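Local coordinates for protein sulfur oxygenase/reductase (Halothiobacillus neapolitanus, PDB 6QPA) that probably oxidises and disproportionates elemental sulfur as a sulfur oxygenase/reductase, with a mononuclear non-haem iron held by a two-histidine, one-carboxylate facial triad, at residues Ser124-Ile129 with Leu254-Trp259; Thr233-Lys238 with Pro244-Thr249; Gln137-Ser142 with Glu147-Val152. All blocks are in the same frame, centred on the assembly; numbering follows the deposited sequence.

Contact 1. Residues Ser124-Ile129 with Leu254-Trp259; sequences SDLPQI and LVHIEW
Leu126 meets segment Leu254-Trp259 through one methyl, CD2, which rests on the carboxylate of Glu258 at 3.8 Å from its CD. The two side chains cross at about a right angle, and CD2 also lies 3.8 Å from OE1 of Glu258. The same methyl approaches His256 obliquely, 4.3 Å from its CD2. The two segments bury 123 Å² between them, most of it on Leu126 and Glu258.

The polar interaction, a His-carboxylate hydrogen bond, runs along the strand, between residues two apart and therefore on one face of it. His256 NE2 donates to Glu258 OE1 at 2.7 Å and a nearly straight 168°. The acceptor sits 1° out of the ring plane and uses its anti lone pair. With chi1 of -53°, Glu258 CG stands beside the backbone N, and the extended chain beyond it carries the carboxylate to the imidazole edge. Arg309 on OE1 and Arg158 on OE2 add salt bridges, while Tyr79 OH bonds His256 ND1, so both ring nitrogens are engaged.

Strand 251-259 runs between strands 159-167 and 193-204 in the antiparallel sheet of this dimeric alpha-beta barrel relative, with Val255 and Ile257 touching Leu183 of helix 172-189; Leu126, just past strand 110-125, also touches Trp308.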
# COMPACT_ATOMS: atom_id res chain seq x y z
N SER A 124 11.99 63.76 -17.05
CA SER A 124 12.51 62.41 -16.85
C SER A 124 13.93 62.50 -16.33
O SER A 124 14.61 63.52 -16.49
CB SER A 124 12.48 61.59 -18.13
OG SER A 124 13.50 62.03 -19.01
N ASP A 125 14.34 61.43 -15.66
CA ASP A 125 15.73 61.15 -15.32
C ASP A 125 15.85 59.63 -15.43
O ASP A 125 15.78 58.90 -14.44
CB ASP A 125 16.11 61.66 -13.93
CG ASP A 125 17.58 61.43 -13.61
OD1 ASP A 125 18.32 60.90 -14.47
OD2 ASP A 125 17.99 61.75 -12.48
N LEU A 126 15.96 59.16 -16.67
CA LEU A 126 15.96 57.74 -17.00
C LEU A 126 17.31 57.36 -17.59
O LEU A 126 17.67 57.89 -18.65
CB LEU A 126 14.88 57.40 -18.01
CG LEU A 126 13.51 56.90 -17.56
CD1 LEU A 126 12.75 56.41 -18.79
CD2 LEU A 126 13.64 55.81 -16.50
N PRO A 127 18.06 56.45 -16.99
CA PRO A 127 19.33 56.02 -17.58
C PRO A 127 19.12 55.06 -18.75
O PRO A 127 18.07 54.43 -18.89
CB PRO A 127 20.04 55.29 -16.43
CG PRO A 127 18.95 54.87 -15.49
CD PRO A 127 17.69 55.68 -15.79
N GLN A 128 20.17 54.93 -19.56
CA GLN A 128 20.23 53.90 -20.59
C GLN A 128 20.24 52.51 -19.97
O GLN A 128 20.82 52.28 -18.90
CB GLN A 128 21.47 54.08 -21.48
CG GLN A 128 21.49 55.39 -22.27
CD GLN A 128 22.76 55.59 -23.11
OE1 GLN A 128 23.64 54.73 -23.13
NE2 GLN A 128 22.88 56.75 -23.74
N ILE A 129 19.60 51.55 -20.64
CA ILE A 129 19.64 50.20 -20.08
C ILE A 129 20.95 49.52 -20.49
O ILE A 129 21.58 49.88 -21.49
CB ILE A 129 18.41 49.37 -20.48
CG1 ILE A 129 18.32 49.16 -21.98
CG2 ILE A 129 17.12 50.03 -19.94
CD1 ILE A 129 17.19 48.20 -22.35
N LEU A 254 0.87 59.39 -15.32
CA LEU A 254 1.52 58.14 -14.92
C LEU A 254 2.93 58.45 -14.49
O LEU A 254 3.72 59.01 -15.26
CB LEU A 254 1.54 57.14 -16.07
CG LEU A 254 0.14 56.73 -16.50
CD1 LEU A 254 0.22 55.63 -17.56
CD2 LEU A 254 -0.61 56.26 -15.26
N VAL A 255 3.27 58.08 -13.25
CA VAL A 255 4.60 58.29 -12.72
C VAL A 255 5.36 56.98 -12.83
O VAL A 255 5.10 56.02 -12.10
CB VAL A 255 4.55 58.82 -11.28
CG1 VAL A 255 5.96 58.89 -10.69
CG2 VAL A 255 3.86 60.20 -11.26
N HIS A 256 6.33 56.93 -13.74
CA HIS A 256 7.09 55.73 -14.06
C HIS A 256 8.39 55.75 -13.25
O HIS A 256 9.17 56.68 -13.38
CB HIS A 256 7.35 55.70 -15.57
CG HIS A 256 8.33 54.66 -16.04
ND1 HIS A 256 7.99 53.70 -16.97
CD2 HIS A 256 9.65 54.50 -15.81
CE1 HIS A 256 9.04 52.96 -17.24
NE2 HIS A 256 10.07 53.43 -16.56
N ILE A 257 8.57 54.76 -12.37
CA ILE A 257 9.77 54.70 -11.53
C ILE A 257 10.40 53.32 -11.65
O ILE A 257 9.74 52.30 -11.45
CB ILE A 257 9.46 55.00 -10.05
CG1 ILE A 257 8.52 56.21 -9.92
CG2 ILE A 257 10.77 55.25 -9.31
CD1 ILE A 257 8.06 56.46 -8.51
N GLU A 258 11.70 53.31 -11.91
CA GLU A 258 12.45 52.07 -12.03
C GLU A 258 13.27 51.86 -10.77
O GLU A 258 13.81 52.81 -10.18
CB GLU A 258 13.34 52.08 -13.27
CG GLU A 258 12.54 52.42 -14.49
CD GLU A 258 13.21 52.13 -15.82
OE1 GLU A 258 12.48 52.17 -16.82
OE2 GLU A 258 14.43 51.86 -15.88
N TRP A 259 13.31 50.60 -10.33
CA TRP A 259 13.95 50.20 -9.09
C TRP A 259 14.75 48.94 -9.32
O TRP A 259 14.44 48.14 -10.22
CB TRP A 259 12.91 49.94 -7.99
CG TRP A 259 12.07 51.12 -7.62
CD1 TRP A 259 10.86 51.46 -8.15
CD2 TRP A 259 12.36 52.10 -6.61
NE1 TRP A 259 10.37 52.59 -7.54
CE2 TRP A 259 11.28 53.01 -6.59
CE3 TRP A 259 13.43 52.31 -5.75
CZ2 TRP A 259 11.23 54.12 -5.73
CZ3 TRP A 259 13.38 53.42 -4.87
CH2 TRP A 259 12.28 54.30 -4.87

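Contact 2. Residues Thr233-Lys238 with Pro244-Thr249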
# COMPACT_ATOMS: atom_id res chain seq x y z
N THR A 233 -12.91 54.60 -38.18
CA THR A 233 -13.24 54.82 -36.77
C THR A 233 -14.44 55.76 -36.70
O THR A 233 -14.89 56.28 -37.72
CB THR A 233 -12.06 55.42 -35.98
OG1 THR A 233 -11.82 56.75 -36.44
CG2 THR A 233 -10.78 54.60 -36.13
N ASN A 234 -14.92 56.02 -35.49
CA ASN A 234 -15.94 57.05 -35.33
C ASN A 234 -15.38 58.44 -35.60
O ASN A 234 -16.14 59.41 -35.60
CB ASN A 234 -16.57 56.97 -33.93
CG ASN A 234 -17.51 55.78 -33.77
OD1 ASN A 234 -18.05 55.27 -34.75
ND2 ASN A 234 -17.69 55.31 -32.53
N TYR A 235 -14.08 58.55 -35.83
CA TYR A 235 -13.43 59.80 -36.22
C TYR A 235 -13.01 59.79 -37.69
O TYR A 235 -12.13 60.56 -38.08
CB TYR A 235 -12.24 60.05 -35.30
CG TYR A 235 -12.65 60.37 -33.89
CD1 TYR A 235 -13.06 61.67 -33.52
CD2 TYR A 235 -12.72 59.37 -32.93
CE1 TYR A 235 -13.47 61.96 -32.21
CE2 TYR A 235 -13.12 59.63 -31.63
CZ TYR A 235 -13.49 60.92 -31.28
OH TYR A 235 -13.89 61.14 -29.99
N GLY A 236 -13.62 58.94 -38.52
CA GLY A 236 -13.26 58.88 -39.93
C GLY A 236 -12.09 57.95 -40.18
O GLY A 236 -11.61 57.26 -39.27
N ASN A 237 -11.58 57.96 -41.42
CA ASN A 237 -10.57 57.00 -41.87
C ASN A 237 -9.24 57.64 -42.25
O ASN A 237 -8.43 57.02 -42.93
CB ASN A 237 -11.10 56.13 -43.02
CG ASN A 237 -11.30 56.90 -44.34
OD1 ASN A 237 -11.16 58.12 -44.41
ND2 ASN A 237 -11.66 56.15 -45.39
N LYS A 238 -8.99 58.88 -41.83
CA LYS A 238 -7.71 59.49 -42.15
C LYS A 238 -6.67 59.19 -41.08
O LYS A 238 -6.99 58.80 -39.95
CB LYS A 238 -7.86 61.00 -42.33
CG LYS A 238 -8.80 61.35 -43.49
CD LYS A 238 -8.33 60.68 -44.80
CE LYS A 238 -9.26 61.01 -45.96
NZ LYS A 238 -10.62 60.42 -45.78
N PRO A 244 -7.09 61.16 -32.12
CA PRO A 244 -8.52 61.38 -32.42
C PRO A 244 -9.37 61.49 -31.16
O PRO A 244 -10.28 62.32 -31.09
CB PRO A 244 -8.91 60.12 -33.21
CG PRO A 244 -7.65 59.32 -33.38
CD PRO A 244 -6.65 59.79 -32.41
N ILE A 245 -9.08 60.67 -30.16
CA ILE A 245 -9.86 60.64 -28.93
C ILE A 245 -9.21 61.61 -27.95
O ILE A 245 -7.99 61.55 -27.76
CB ILE A 245 -9.94 59.21 -28.38
CG1 ILE A 245 -10.66 58.30 -29.37
CG2 ILE A 245 -10.64 59.18 -27.01
CD1 ILE A 245 -10.54 56.81 -28.97
N PRO A 246 -9.96 62.55 -27.37
CA PRO A 246 -9.36 63.50 -26.41
C PRO A 246 -8.81 62.79 -25.19
O PRO A 246 -9.27 61.71 -24.81
CB PRO A 246 -10.54 64.40 -26.03
CG PRO A 246 -11.54 64.22 -27.13
CD PRO A 246 -11.38 62.82 -27.63
N GLY A 247 -7.81 63.41 -24.56
CA GLY A 247 -7.35 62.93 -23.27
C GLY A 247 -8.46 62.97 -22.24
O GLY A 247 -9.36 63.81 -22.29
N GLN A 248 -8.42 62.04 -21.30
CA GLN A 248 -9.46 62.05 -20.29
C GLN A 248 -9.30 63.27 -19.38
O GLN A 248 -8.20 63.83 -19.25
CB GLN A 248 -9.41 60.80 -19.44
CG GLN A 248 -8.24 60.80 -18.46
CD GLN A 248 -8.46 59.77 -17.39
OE1 GLN A 248 -8.48 58.57 -17.67
NE2 GLN A 248 -8.69 60.24 -16.15
N THR A 249 -10.41 63.69 -18.77
CA THR A 249 -10.34 64.57 -17.62
C THR A 249 -11.05 63.88 -16.45
O THR A 249 -11.98 63.10 -16.67
CB THR A 249 -10.97 65.97 -17.83
OG1 THR A 249 -12.40 65.89 -17.84
CG2 THR A 249 -10.49 66.61 -19.15
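A chi1 of -69° sets CG of Tyr235 beside its backbone N, and a chi2 of -81° turns the ring so that one face receives the backbone of Pro244. The Pro244 carbonyl oxygen stands over that face, displaced toward the rim, 3.4 Å from Tyr235 CE1. Nearer the root of the side chain, Pro244 CB packs 3.8 Å from Tyr235 CG, and the two side chains cross at about a right angle. Ile245 comes in obliquely with CG1, 3.6 Å from Tyr235 CE2. At the phenol end, Pro246 CD lies 3.8 Å from Tyr235 OH.

Tyr235 is presented by a type I turn from Thr233 to Gly236, reinforced by an ST turn in which Tyr235 N donates to Thr233 OG1 at 3.0 Å. The same hydroxyl donates to Gly236 O at 2.9 Å, on a lone pair.

The side chain of Pro244 is about 8 Å from that of the iron ligand His88 and about 11 Å from the iron, so the contact lies beside the metal site without forming part of it. Chemically, proline and isoleucine carbons and a carbonyl oxygen pack on the ring, while the phenol hydroxyl hydrogen-bonds to Asp291 of a second subunit, joining packing within the chain to the subunit interface.

Contact 3. Residues Gln137-Ser142 with Glu147-Val152; sequences QVLGDS and ERVPKV
Glu147 N donates to Ser142 O at 2.9 Å, with an angle of 146° at the hydrogen, fastening the returning chain to the helix. Arg148 starts off away from the helix, and its guanidinium pairs with Asp141 of a neighbouring subunit in an intersubunit salt bridge; the Arg148 carbonyl O lies 3.8 Å from Ser142 OG, too far for a hydrogen bond.

Val149 supplies the apolar link. Its CG2 meets Leu139 CD1 at 3.5 Å and Ser142 CB at 3.7 Å. Leu139 CG is anti to the backbone N (chi1 -168°), and from there the CD1 branch reaches the valine, the two side chains crossing obliquely. The arrangement is a helix followed by a chain reversal: helix 135-144 ends, and the loop leading to strand 153-154 packs back along one side of it, with Val138 and Ser142 directed at the loop and Leu139 reaching it through CD1. Ser142 OG bends back to Val138 O at 2.9 Å, 36° above the carbonyl plane, while Ser142 N reaches that oxygen from the opposite face.

Pro150 follows, setting CD 4.1 Å from Val138 CG1, with Ser142 OG also 4.1 Å from that CD. Beyond it, Lys151 bonds Met193 O in its own chain and pairs with Asp134 of the same neighbouring subunit that Arg148 reaches.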
# COMPACT_ATOMS: atom_id res chain seq x y z
N GLN A 137 32.84 49.12 -18.61
CA GLN A 137 33.07 50.04 -19.72
C GLN A 137 32.27 51.33 -19.58
O GLN A 137 32.75 52.42 -19.92
CB GLN A 137 32.76 49.35 -21.04
CG GLN A 137 32.72 50.31 -22.19
CD GLN A 137 32.73 49.61 -23.52
OE1 GLN A 137 31.73 49.59 -24.22
NE2 GLN A 137 33.88 49.07 -23.90
N VAL A 138 31.03 51.23 -19.09
CA VAL A 138 30.23 52.43 -18.84
C VAL A 138 30.94 53.31 -17.81
O VAL A 138 31.04 54.53 -17.97
CB VAL A 138 28.81 52.05 -18.38
CG1 VAL A 138 28.09 53.28 -17.77
CG2 VAL A 138 28.01 51.51 -19.55
N LEU A 139 31.48 52.69 -16.77
CA LEU A 139 32.23 53.43 -15.77
C LEU A 139 33.45 54.11 -16.39
O LEU A 139 33.66 55.32 -16.22
CB LEU A 139 32.64 52.48 -14.65
CG LEU A 139 33.20 52.99 -13.33
CD1 LEU A 139 32.18 53.82 -12.65
CD2 LEU A 139 33.49 51.79 -12.48
N GLY A 140 34.25 53.35 -17.14
CA GLY A 140 35.43 53.93 -17.76
C GLY A 140 35.08 55.05 -18.73
O GLY A 140 35.76 56.08 -18.76
N ASP A 141 34.03 54.86 -19.53
CA ASP A 141 33.65 55.90 -20.48
C ASP A 141 33.17 57.14 -19.75
O ASP A 141 33.47 58.27 -20.17
CB ASP A 141 32.55 55.38 -21.41
CG ASP A 141 33.03 54.29 -22.35
OD1 ASP A 141 34.25 53.99 -22.38
OD2 ASP A 141 32.17 53.69 -23.02
N SER A 142 32.45 56.96 -18.65
CA SER A 142 31.98 58.10 -17.87
C SER A 142 33.14 58.90 -17.32
O SER A 142 33.14 60.14 -17.38
CB SER A 142 31.06 57.63 -16.74
OG SER A 142 29.84 57.12 -17.26
N GLU A 147 31.84 62.69 -17.25
CA GLU A 147 30.40 62.69 -17.00
C GLU A 147 30.06 61.81 -15.81
O GLU A 147 30.84 60.94 -15.40
CB GLU A 147 29.65 62.24 -18.25
CG GLU A 147 29.79 63.22 -19.40
CD GLU A 147 29.18 62.72 -20.70
OE1 GLU A 147 28.64 61.59 -20.73
OE2 GLU A 147 29.23 63.48 -21.70
N ARG A 148 28.87 62.03 -15.26
CA ARG A 148 28.45 61.27 -14.09
C ARG A 148 28.10 59.83 -14.46
O ARG A 148 27.54 59.56 -15.53
CB ARG A 148 27.26 61.95 -13.42
CG ARG A 148 27.03 61.43 -12.02
CD ARG A 148 25.92 62.16 -11.33
NE ARG A 148 25.78 61.72 -9.95
CZ ARG A 148 24.70 61.94 -9.21
NH1 ARG A 148 23.66 62.58 -9.73
NH2 ARG A 148 24.65 61.49 -7.97
N VAL A 149 28.50 58.91 -13.61
CA VAL A 149 28.10 57.51 -13.80
C VAL A 149 26.62 57.38 -13.49
O VAL A 149 26.16 57.89 -12.45
CB VAL A 149 28.93 56.58 -12.93
CG1 VAL A 149 28.51 55.13 -13.19
CG2 VAL A 149 30.41 56.80 -13.18
N PRO A 150 25.83 56.73 -14.34
CA PRO A 150 24.40 56.59 -14.06
C PRO A 150 24.12 55.48 -13.04
O PRO A 150 24.98 54.66 -12.71
CB PRO A 150 23.82 56.23 -15.43
CG PRO A 150 24.94 55.48 -16.09
CD PRO A 150 26.19 56.18 -15.65
N LYS A 151 22.89 55.50 -12.54
CA LYS A 151 22.33 54.31 -11.91
C LYS A 151 22.29 53.16 -12.91
O LYS A 151 22.08 53.36 -14.12
CB LYS A 151 20.92 54.61 -11.38
CG LYS A 151 20.84 55.74 -10.32
CD LYS A 151 21.79 55.43 -9.12
CE LYS A 151 21.47 56.26 -7.87
NZ LYS A 151 20.26 55.68 -7.20
N VAL A 152 22.49 51.94 -12.43
CA VAL A 152 22.53 50.78 -13.33
C VAL A 152 21.12 50.26 -13.56
O VAL A 152 20.48 49.74 -12.63
CB VAL A 152 23.44 49.67 -12.79
CG1 VAL A 152 23.35 48.48 -13.72
CG2 VAL A 152 24.88 50.17 -12.72

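In the fold
Contacts 1 and 3 lie on one side of the chain's centre and contact 2 on the other. Centres of contacts 1 and 3 are about 17 Å apart, and they touch: Pro127 CB is 3.6 Å from Lys151 O. Contact 2 is about 29 Å from contact 1 and 43 Å from contact 3, centre to centre. Along the chain, contact 3 closes before contact 2 opens, and both fall between the two segments of contact 1. Strands 245-246 and 251-259 follow one another into the same antiparallel sheet, linking contacts 2 and 1. Contacts 2 and 3 put loops at subunit interfaces on opposite sides of the centre, consistent with building the 24-chain assembly; contact 1 is largely buried, nearer the centre.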